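Local coordinates for chitin binding protein (Tectaria macrodonta, PDB 6IF7) that binds chitin and copper, is insecticidal, and is probably a lytic polysaccharide monooxygenase of the AA10 family that cleaves polysaccharide chains by oxidation, at residues A[56-61]-A[122-127]; A[2-7]-A[95-100]; A[28-33]-A[74-79]. One frame throughout, in Å; residues are numbered along the deposited sequence.

How the interactions relate
Interaction 2 lies deepest: it pairs two strands of a sheet, with backbone hydrogen bonds interrupted by a beta bulge and an aromatic and sulfur-containing inner face, close to the copper site. Interactions 1 and 3 lie farther out: interaction 1 joins two loops, interaction 3 packs a helix on a loop. In interaction 1 a partly buried loop is tied down by three hydrogen bonds, two of them using a side chain; interaction 3 is a surface contact, mainly apolar and without a polar bond between its segments, with an arginine at its solvent side holding a sulfate. Interactions 1 and 3 touch, Gly-61 O lying 3.5 Å from Asp-75 CB, whereas interactions 1 and 2 are on opposite sides of the chain's centre.

Interaction 1 of 3, residues A[56-61]-A[122-127]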
loop_
_atom_site.group_PDB
_atom_site.type_symbol
_atom_site.label_atom_id
_atom_site.label_comp_id
_atom_site.label_asym_id
_atom_site.label_seq_id
_atom_site.Cartn_x
_atom_site.Cartn_y
_atom_site.Cartn_z
ATOM N N GLU A 56 12.894 3.174 10.662
ATOM C CA GLU A 56 13.963 4.134 10.876
ATOM C C GLU A 56 13.928 5.233 9.812
ATOM O O GLU A 56 14.125 6.409 10.132
ATOM C CB GLU A 56 15.294 3.363 10.841
ATOM C CG GLU A 56 16.595 4.147 11.015
ATOM C CD GLU A 56 17.833 3.249 10.859
ATOM O OE1 GLU A 56 17.786 2.055 11.240
ATOM O OE2 GLU A 56 18.859 3.722 10.339
ATOM N N LEU A 57 13.669 4.860 8.559
ATOM C CA LEU A 57 13.731 5.787 7.424
ATOM C C LEU A 57 12.395 6.444 7.080
ATOM O O LEU A 57 12.356 7.390 6.324
ATOM C CB LEU A 57 14.255 5.054 6.182
ATOM C CG LEU A 57 15.697 4.511 6.225
ATOM C CD1 LEU A 57 15.959 3.627 5.015
ATOM C CD2 LEU A 57 16.738 5.633 6.295
ATOM N N ILE A 58 11.292 5.932 7.592
ATOM C CA ILE A 58 9.982 6.474 7.245
ATOM C C ILE A 58 9.321 7.106 8.487
ATOM O O ILE A 58 8.882 6.387 9.378
ATOM C CB ILE A 58 9.085 5.378 6.658
ATOM C CG1 ILE A 58 9.770 4.751 5.429
ATOM C CG2 ILE A 58 7.719 5.954 6.271
ATOM C CD1 ILE A 58 9.027 3.565 4.854
ATOM N N PRO A 59 9.230 8.458 8.535
ATOM C CA PRO A 59 8.567 9.172 9.652
ATOM C C PRO A 59 7.085 8.896 9.745
ATOM O O PRO A 59 6.440 8.662 8.718
ATOM C CB PRO A 59 8.731 10.665 9.286
ATOM C CG PRO A 59 9.762 10.709 8.210
ATOM C CD PRO A 59 9.681 9.395 7.490
ATOM N N ASP A 60 6.549 8.971 10.957
ATOM C CA ASP A 60 5.105 8.938 11.164
ATOM C C ASP A 60 4.391 10.039 10.339
ATOM O O ASP A 60 4.931 11.131 10.132
ATOM C CB ASP A 60 4.782 9.141 12.637
ATOM C CG ASP A 60 5.113 7.961 13.489
ATOM O OD1 ASP A 60 5.190 6.816 13.017
ATOM O OD2 ASP A 60 5.271 8.202 14.693
ATOM N N GLY A 61 3.199 9.737 9.842
ATOM C CA GLY A 61 2.505 10.622 8.893
ATOM C C GLY A 61 2.981 10.551 7.436
ATOM O O GLY A 61 2.372 11.175 6.559
ATOM N N LEU A 122 -1.271 8.421 9.080
ATOM C CA LEU A 122 -0.845 7.087 9.462
ATOM C C LEU A 122 0.541 7.128 10.091
ATOM O O LEU A 122 1.486 7.664 9.497
ATOM C CB LEU A 122 -0.817 6.160 8.248
ATOM C CG LEU A 122 -0.674 4.658 8.543
ATOM C CD1 LEU A 122 -1.916 4.082 9.216
ATOM C CD2 LEU A 122 -0.377 3.907 7.242
ATOM N N LYS A 123 0.634 6.525 11.274
ATOM C CA LYS A 123 1.834 6.497 12.108
ATOM C C LYS A 123 2.192 5.034 12.248
ATOM O O LYS A 123 1.352 4.189 12.013
ATOM C CB LYS A 123 1.530 7.118 13.478
ATOM C CG LYS A 123 1.001 8.549 13.392
ATOM C CD LYS A 123 0.225 8.984 14.629
ATOM C CE LYS A 123 -1.202 8.410 14.692
ATOM N NZ LYS A 123 -1.975 9.139 15.741
ATOM N N TRP A 124 3.428 4.711 12.594
ATOM C CA TRP A 124 3.824 3.305 12.718
ATOM C C TRP A 124 2.986 2.555 13.758
ATOM O O TRP A 124 2.611 1.410 13.550
ATOM C CB TRP A 124 5.324 3.177 13.010
ATOM C CG TRP A 124 6.136 3.329 11.776
ATOM C CD1 TRP A 124 6.843 4.442 11.377
ATOM C CD2 TRP A 124 6.291 2.358 10.734
ATOM N NE1 TRP A 124 7.443 4.206 10.153
ATOM C CE2 TRP A 124 7.128 2.930 9.748
ATOM C CE3 TRP A 124 5.820 1.040 10.547
ATOM C CZ2 TRP A 124 7.490 2.237 8.583
ATOM C CZ3 TRP A 124 6.188 0.347 9.408
ATOM C CH2 TRP A 124 7.007 0.943 8.432
ATOM N N ALA A 125 2.690 3.228 14.859
ATOM C CA ALA A 125 1.874 2.689 15.952
ATOM C C ALA A 125 0.396 2.435 15.577
ATOM O O ALA A 125 -0.286 1.704 16.294
ATOM C CB ALA A 125 1.956 3.621 17.156
ATOM N N ASP A 126 -0.094 3.021 14.481
ATOM C CA ASP A 126 -1.420 2.652 13.915
ATOM C C ASP A 126 -1.480 1.240 13.309
ATOM O O ASP A 126 -2.550 0.659 13.223
ATOM C CB ASP A 126 -1.900 3.696 12.887
ATOM C CG ASP A 126 -2.003 5.105 13.486
ATOM O OD1 ASP A 126 -2.501 5.235 14.607
ATOM O OD2 ASP A 126 -1.568 6.080 12.855
ATOM N N LEU A 127 -0.337 0.676 12.913
ATOM C CA LEU A 127 -0.295 -0.703 12.355
ATOM C C LEU A 127 -0.073 -1.754 13.411
ATOM O O LEU A 127 0.574 -1.485 14.395
ATOM C CB LEU A 127 0.830 -0.844 11.346
ATOM C CG LEU A 127 0.743 0.016 10.092
ATOM C CD1 LEU A 127 2.038 -0.178 9.326
ATOM C CD2 LEU A 127 -0.454 -0.325 9.232
#
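Trp-124 and Asp-60 are the two largest contributors to the contact between 56-61 and 122-127. In its tight part the indole of Trp-124 turns its N-H edge to the backbone of Ile-58: NE1 gives a hydrogen bond of 2.7 Å to Ile-58 O, and that oxygen lies in the ring plane. Ile-58 follows directly on helix 54-57, where the helix has ended and a carbonyl needs a partner from elsewhere. The same ring packs its CZ2 against Ile-58 CB at 4.0 Å, so tryptophan suits the place by joining a broad apolar surface to a single donor. Ile-58 is itself buried against Ile-47 and Tyr-162.

Asp-60 supplies the second grip. With CG anti to its carbonyl carbon (chi1 -73°), its carboxylate reaches the start of the 3-10 turn 124-126, and Asp-60 OD1 takes the backbone N-H of Trp-124 at 2.8 Å in an almost straight bond (175°), met from above the carboxylate plane. Asp-126 serves the turn from within, its OD2 accepting from Lys-123 N at 2.7 Å. Gly-61 N closes the set on Leu-122 O, also at 2.7 Å; at its positive phi of 79° a CB would press on the preceding carbonyl oxygen, which favours glycine.

Toward solvent the packing thins. Lys-123 crosses Asp-60 at about a right angle and touches it through its aliphatic root, CB lying 3.7 Å from Asp-60 CG, while the rest of the chain leads away. Leu-122 sends its side chain inward instead, onto Leu-63, Tyr-116 and Leu-160. The contact thus fastens the long loop between strands 105-111 and 133-136 to the chain leaving helix 54-57, at the margin of the immunoglobulin-like beta-sandwich of AA10 proteins and away from the copper site.

Interaction 2 of 3, residues A[2-7]-A[95-100]; sequences GSMEDP and FRYIAT
Tyr-97 and Met-4 form the apolar centre, a non-hydrogen-bonded pair on the inward face of two antiparallel strands. The Tyr-97 ring lies over the neighbouring backbone, with Ser-3 O 3.3 Å above its plane and over its centre. CG stands anti to the backbone N (chi1 -170°), which lays the ring across the partner strand, over the Ser-3 peptide and toward Gly-2, where a CB would collide with Ile-98 O and Tyr-97 CE1, which suits glycine. Met-4 bends at chi2 and chi3 to bring SD within 3.7 Å of Tyr-97 CD2, an oblique Met-aromatic contact. Beyond it, Pro-7, after a cis peptide, sets CD at the edge of the Phe-95 ring, 3.7 Å from CD1. Replacing Tyr-97 by alanine is likely to open a gap over the Ser-3 peptide and leave Met-4 SD, Phe-107 and Trp-165 without this ring beside them.

Outward, the backbone takes over. Ser-3 N bonds to Ile-98 O at 3.0 Å, and Arg-96 N to Asp-6 O at 2.9 Å. Between them Arg-96 O accepts two N-H groups from the same face of its plane, Glu-5 N at 2.8 Å and Asp-6 N at 2.9 Å. At the polar edge Glu-5 lays its CB against Ile-98, while OE2 lies 3.3 Å from Arg-96 CB and bonds to Ser-144 OG. Arg-96 folds back, its NH1 bonding to Phe-95 O. Two residues facing one make a classic beta bulge, here in the outermost strand of an AA10 sheet, a few residues from His-1, which binds copper with His-103 in the manner of the histidine brace.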
loop_
_atom_site.group_PDB
_atom_site.type_symbol
_atom_site.label_atom_id
_atom_site.label_comp_id
_atom_site.label_asym_id
_atom_site.label_seq_id
_atom_site.Cartn_x
_atom_site.Cartn_y
_atom_site.Cartn_z
ATOM N N GLY A 2 6.391 -1.874 -9.026
ATOM C CA GLY A 2 4.997 -2.292 -8.870
ATOM C C GLY A 2 4.315 -1.637 -7.693
ATOM O O GLY A 2 4.847 -0.723 -7.082
ATOM N N SER A 3 3.126 -2.129 -7.396
ATOM C CA SER A 3 2.344 -1.721 -6.241
ATOM C C SER A 3 1.247 -2.798 -6.058
ATOM O O SER A 3 1.158 -3.729 -6.878
ATOM C CB SER A 3 1.701 -0.345 -6.471
ATOM O OG SER A 3 1.267 0.243 -5.250
ATOM N N MET A 4 0.423 -2.650 -5.013
ATOM C CA MET A 4 -0.712 -3.539 -4.776
ATOM C C MET A 4 -1.816 -3.318 -5.782
ATOM O O MET A 4 -2.197 -2.177 -6.104
ATOM C CB MET A 4 -1.286 -3.410 -3.355
ATOM C CG MET A 4 -0.502 -4.178 -2.310
ATOM S SD MET A 4 -0.600 -5.992 -2.494
ATOM C CE MET A 4 -2.230 -6.287 -1.835
ATOM N N GLU A 5 -2.303 -4.452 -6.276
ATOM C CA GLU A 5 -3.368 -4.520 -7.260
ATOM C C GLU A 5 -4.692 -4.919 -6.621
ATOM O O GLU A 5 -5.730 -4.393 -7.003
ATOM C CB GLU A 5 -3.016 -5.527 -8.360
ATOM C CG GLU A 5 -4.060 -5.627 -9.465
ATOM C CD GLU A 5 -3.682 -6.632 -10.528
ATOM O OE1 GLU A 5 -3.754 -6.260 -11.694
ATOM O OE2 GLU A 5 -3.300 -7.780 -10.202
ATOM N N ASP A 6 -4.667 -5.840 -5.662
ATOM C CA ASP A 6 -5.902 -6.268 -5.017
ATOM C C ASP A 6 -5.592 -6.680 -3.575
ATOM O O ASP A 6 -4.884 -7.667 -3.387
ATOM C CB ASP A 6 -6.512 -7.412 -5.815
ATOM C CG ASP A 6 -7.963 -7.684 -5.471
ATOM O OD1 ASP A 6 -8.765 -6.740 -5.256
ATOM O OD2 ASP A 6 -8.309 -8.882 -5.437
ATOM N N PRO A 7 -6.047 -5.916 -2.568
ATOM C CA PRO A 7 -6.716 -4.619 -2.723
ATOM C C PRO A 7 -5.802 -3.520 -3.263
ATOM O O PRO A 7 -4.684 -3.332 -2.763
ATOM C CB PRO A 7 -7.112 -4.248 -1.285
ATOM C CG PRO A 7 -6.066 -4.900 -0.436
ATOM C CD PRO A 7 -5.706 -6.182 -1.157
ATOM N N PHE A 95 -5.294 -11.897 -3.028
ATOM C CA PHE A 95 -4.346 -10.786 -2.976
ATOM C C PHE A 95 -3.469 -10.788 -4.237
ATOM O O PHE A 95 -2.926 -11.849 -4.645
ATOM C CB PHE A 95 -3.443 -10.800 -1.739
ATOM C CG PHE A 95 -4.174 -10.727 -0.428
ATOM C CD1 PHE A 95 -4.631 -9.510 0.069
ATOM C CD2 PHE A 95 -4.386 -11.889 0.334
ATOM C CE1 PHE A 95 -5.293 -9.436 1.288
ATOM C CE2 PHE A 95 -5.042 -11.824 1.551
ATOM C CZ PHE A 95 -5.495 -10.601 2.021
ATOM N N ARG A 96 -3.327 -9.597 -4.838
ATOM C CA ARG A 96 -2.503 -9.424 -6.044
ATOM C C ARG A 96 -1.635 -8.197 -5.902
ATOM O O ARG A 96 -2.117 -7.169 -5.462
ATOM C CB ARG A 96 -3.377 -9.270 -7.282
ATOM C CG ARG A 96 -4.372 -10.398 -7.505
ATOM C CD ARG A 96 -3.703 -11.659 -8.002
ATOM N NE ARG A 96 -4.695 -12.718 -8.233
ATOM C CZ ARG A 96 -5.022 -13.709 -7.384
ATOM N NH1 ARG A 96 -4.443 -13.861 -6.181
ATOM N NH2 ARG A 96 -5.940 -14.594 -7.760
ATOM N N TYR A 97 -0.353 -8.331 -6.267
ATOM C CA TYR A 97 0.617 -7.223 -6.333
ATOM C C TYR A 97 1.094 -7.177 -7.771
ATOM O O TYR A 97 1.782 -8.109 -8.241
ATOM C CB TYR A 97 1.815 -7.472 -5.393
ATOM C CG TYR A 97 2.740 -6.273 -5.213
ATOM C CD1 TYR A 97 3.634 -5.868 -6.207
ATOM C CD2 TYR A 97 2.717 -5.544 -4.033
ATOM C CE1 TYR A 97 4.446 -4.771 -6.024
ATOM C CE2 TYR A 97 3.533 -4.457 -3.845
ATOM C CZ TYR A 97 4.385 -4.072 -4.836
ATOM O OH TYR A 97 5.182 -2.978 -4.576
ATOM N N ILE A 98 0.734 -6.100 -8.464
ATOM C CA ILE A 98 1.096 -5.943 -9.879
ATOM C C ILE A 98 2.547 -5.471 -9.963
ATOM O O ILE A 98 2.950 -4.487 -9.307
ATOM C CB ILE A 98 0.137 -5.021 -10.697
ATOM C CG1 ILE A 98 0.596 -4.934 -12.177
ATOM C CG2 ILE A 98 0.039 -3.609 -10.126
ATOM C CD1 ILE A 98 -0.442 -4.346 -13.118
ATOM N N ALA A 99 3.324 -6.208 -10.747
ATOM C CA ALA A 99 4.738 -5.942 -10.912
ATOM C C ALA A 99 4.989 -5.612 -12.382
ATOM O O ALA A 99 4.843 -6.468 -13.246
ATOM C CB ALA A 99 5.562 -7.141 -10.466
ATOM N N THR A 100 5.330 -4.346 -12.650
ATOM C CA THR A 100 5.831 -3.914 -13.964
ATOM C C THR A 100 7.222 -4.529 -14.240
ATOM O O THR A 100 7.580 -4.758 -15.384
ATOM C CB THR A 100 5.916 -2.371 -14.068
ATOM O OG1 THR A 100 6.806 -1.869 -13.070
ATOM C CG2 THR A 100 4.555 -1.736 -13.854
#

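Interaction 3 of 3, residues A[28-33]-A[74-79]; sequences QAAVAL and LDLARS. With SO4 (sulfate ion), chain D.
Helix 25-34 presents Ala-29, Ala-30 and Leu-33 to Leu-76 and Arg-78 of an irregular chain, the nearest CA atoms, those of Ala-30 and Leu-74, lying 6.1 Å apart. This is helix-on-loop packing within the helix- and loop-rich region between strands 2-6 and 84-86, which probably corresponds to the L2 region of other AA10 proteins.

Leu-76 is the central side chain. Its first torsion (-67°) sets CG beside its own backbone N, and the branch beyond turns both methyls to the helix, where they divide the work. Leu-76 CD1 presses on the small residues, 3.6 Å from Ala-29 CB and 3.7 Å from Ala-30 N. Leu-76 CD2 meets the CD2 of Leu-33 at 4.3 Å, methyl to methyl, one helical turn on from Ala-29. Alanines suit this face because their short side chains let a leucine come close to the helix backbone, whereas Leu-33, exposed at the surface, reaches it with its longer side chain. On the inner side Ala-30 also touches Phe-39 of helix 36-40, a ring that Leu-74 touches as well. The backbone of Leu-76 is held separately, its O accepting from Trp-81 NE1.

Arg-78 borders the apolar patch toward solvent. Its chain is straight at chi2 but bent at chi3 (55°), which carries the guanidinium back beside the helix, where Arg-78 NH1 lies 3.4 Å from Ala-29 CB and NH2 forms a salt bridge with Asp-80. A sulfate, probably from the crystallisation liquor, sits at the guanidinium edge with its S in the plane. Two N-H groups point to it unequally: Arg-78 NH2 makes a weak bond to sulfate O3 at 3.4 Å, while Arg-78 NH1 donates to sulfate O2 at 2.6 Å, an oxygen that also approaches Ala-29 CB to 3.9 Å.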
loop_
_atom_site.group_PDB
_atom_site.type_symbol
_atom_site.label_atom_id
_atom_site.label_comp_id
_atom_site.label_asym_id
_atom_site.label_seq_id
_atom_site.Cartn_x
_atom_site.Cartn_y
_atom_site.Cartn_z
ATOM N N GLN A 28 -8.321 13.473 -6.573
ATOM C CA GLN A 28 -8.220 14.867 -6.997
ATOM C C GLN A 28 -7.295 15.643 -6.068
ATOM O O GLN A 28 -6.375 16.316 -6.528
ATOM C CB GLN A 28 -9.586 15.526 -6.990
ATOM C CG GLN A 28 -10.468 15.150 -8.162
ATOM C CD GLN A 28 -11.847 15.738 -8.001
ATOM O OE1 GLN A 28 -12.010 16.867 -7.534
ATOM N NE2 GLN A 28 -12.837 14.982 -8.361
ATOM N N ALA A 29 -7.554 15.515 -4.767
ATOM C CA ALA A 29 -6.726 16.139 -3.739
ATOM C C ALA A 29 -5.278 15.653 -3.814
ATOM O O ALA A 29 -4.346 16.459 -3.774
ATOM C CB ALA A 29 -7.304 15.866 -2.357
ATOM N N ALA A 30 -5.102 14.340 -3.962
ATOM C CA ALA A 30 -3.767 13.728 -4.021
ATOM C C ALA A 30 -2.934 14.172 -5.245
ATOM O O ALA A 30 -1.725 14.449 -5.123
ATOM C CB ALA A 30 -3.879 12.205 -3.986
ATOM N N VAL A 31 -3.573 14.205 -6.413
ATOM C CA VAL A 31 -2.907 14.622 -7.642
ATOM C C VAL A 31 -2.667 16.143 -7.623
ATOM O O VAL A 31 -1.616 16.612 -8.049
ATOM C CB VAL A 31 -3.695 14.205 -8.904
ATOM C CG1 VAL A 31 -2.968 14.667 -10.170
ATOM C CG2 VAL A 31 -3.927 12.685 -8.952
ATOM N N ALA A 32 -3.625 16.904 -7.107
ATOM C CA ALA A 32 -3.420 18.329 -6.919
ATOM C C ALA A 32 -2.158 18.591 -6.078
ATOM O O ALA A 32 -1.370 19.483 -6.411
ATOM C CB ALA A 32 -4.648 18.968 -6.293
ATOM N N LEU A 33 -1.931 17.796 -5.031
ATOM C CA LEU A 33 -0.748 17.980 -4.182
ATOM C C LEU A 33 0.570 17.493 -4.805
ATOM O O LEU A 33 1.554 18.240 -4.860
ATOM C CB LEU A 33 -0.955 17.301 -2.828
ATOM C CG LEU A 33 -0.018 17.782 -1.711
ATOM C CD1 LEU A 33 -0.312 19.242 -1.352
ATOM C CD2 LEU A 33 -0.157 16.886 -0.492
ATOM N N LEU A 74 -0.205 10.882 -1.316
ATOM C CA LEU A 74 -0.629 9.596 -0.762
ATOM C C LEU A 74 -0.777 9.606 0.764
ATOM O O LEU A 74 -1.346 8.668 1.328
ATOM C CB LEU A 74 0.372 8.494 -1.137
ATOM C CG LEU A 74 0.657 8.291 -2.626
ATOM C CD1 LEU A 74 1.612 7.131 -2.805
ATOM C CD2 LEU A 74 -0.615 8.016 -3.413
ATOM N N ASP A 75 -0.226 10.629 1.432
ATOM C CA ASP A 75 -0.301 10.721 2.877
ATOM C C ASP A 75 -1.586 11.411 3.395
ATOM O O ASP A 75 -1.810 11.479 4.598
ATOM C CB ASP A 75 0.944 11.414 3.418
ATOM C CG ASP A 75 2.242 10.626 3.139
ATOM O OD1 ASP A 75 2.239 9.357 3.226
ATOM O OD2 ASP A 75 3.271 11.294 2.852
ATOM N N LEU A 76 -2.438 11.899 2.506
ATOM C CA LEU A 76 -3.611 12.597 2.932
ATOM C C LEU A 76 -4.461 11.665 3.788
ATOM O O LEU A 76 -4.667 10.491 3.444
ATOM C CB LEU A 76 -4.395 13.112 1.726
ATOM C CG LEU A 76 -3.752 14.221 0.877
ATOM C CD1 LEU A 76 -4.608 14.516 -0.343
ATOM C CD2 LEU A 76 -3.537 15.492 1.677
ATOM N N ALA A 77 -4.909 12.186 4.922
ATOM C CA ALA A 77 -5.707 11.427 5.875
ATOM C C ALA A 77 -7.154 11.793 5.638
ATOM O O ALA A 77 -7.710 12.638 6.328
ATOM C CB ALA A 77 -5.275 11.733 7.309
ATOM N N ARG A 78 -7.747 11.167 4.631
ATOM C CA ARG A 78 -9.134 11.436 4.268
ATOM C C ARG A 78 -10.020 10.256 4.616
ATOM O O ARG A 78 -9.569 9.101 4.602
ATOM C CB ARG A 78 -9.253 11.729 2.784
ATOM C CG ARG A 78 -8.343 12.871 2.348
ATOM C CD ARG A 78 -8.432 13.141 0.875
ATOM N NE ARG A 78 -9.803 13.392 0.437
ATOM C CZ ARG A 78 -10.316 14.569 0.073
ATOM N NH1 ARG A 78 -9.611 15.686 0.096
ATOM N NH2 ARG A 78 -11.578 14.626 -0.325
ATOM N N SER A 79 -11.282 10.583 4.908
ATOM C CA SER A 79 -12.333 9.618 5.147
ATOM C C SER A 79 -12.899 9.075 3.866
ATOM O O SER A 79 -13.638 8.145 3.921
ATOM C CB SER A 79 -13.516 10.225 5.950
ATOM O OG SER A 79 -13.224 11.513 6.445
HETATM S S SO4 D . -11.756 18.567 -0.860
HETATM O O1 SO4 D . -11.353 19.767 -0.078
HETATM O O2 SO4 D . -10.544 17.786 -1.204
HETATM O O3 SO4 D . -12.738 17.778 -0.096
HETATM O O4 SO4 D . -12.420 19.000 -2.106
#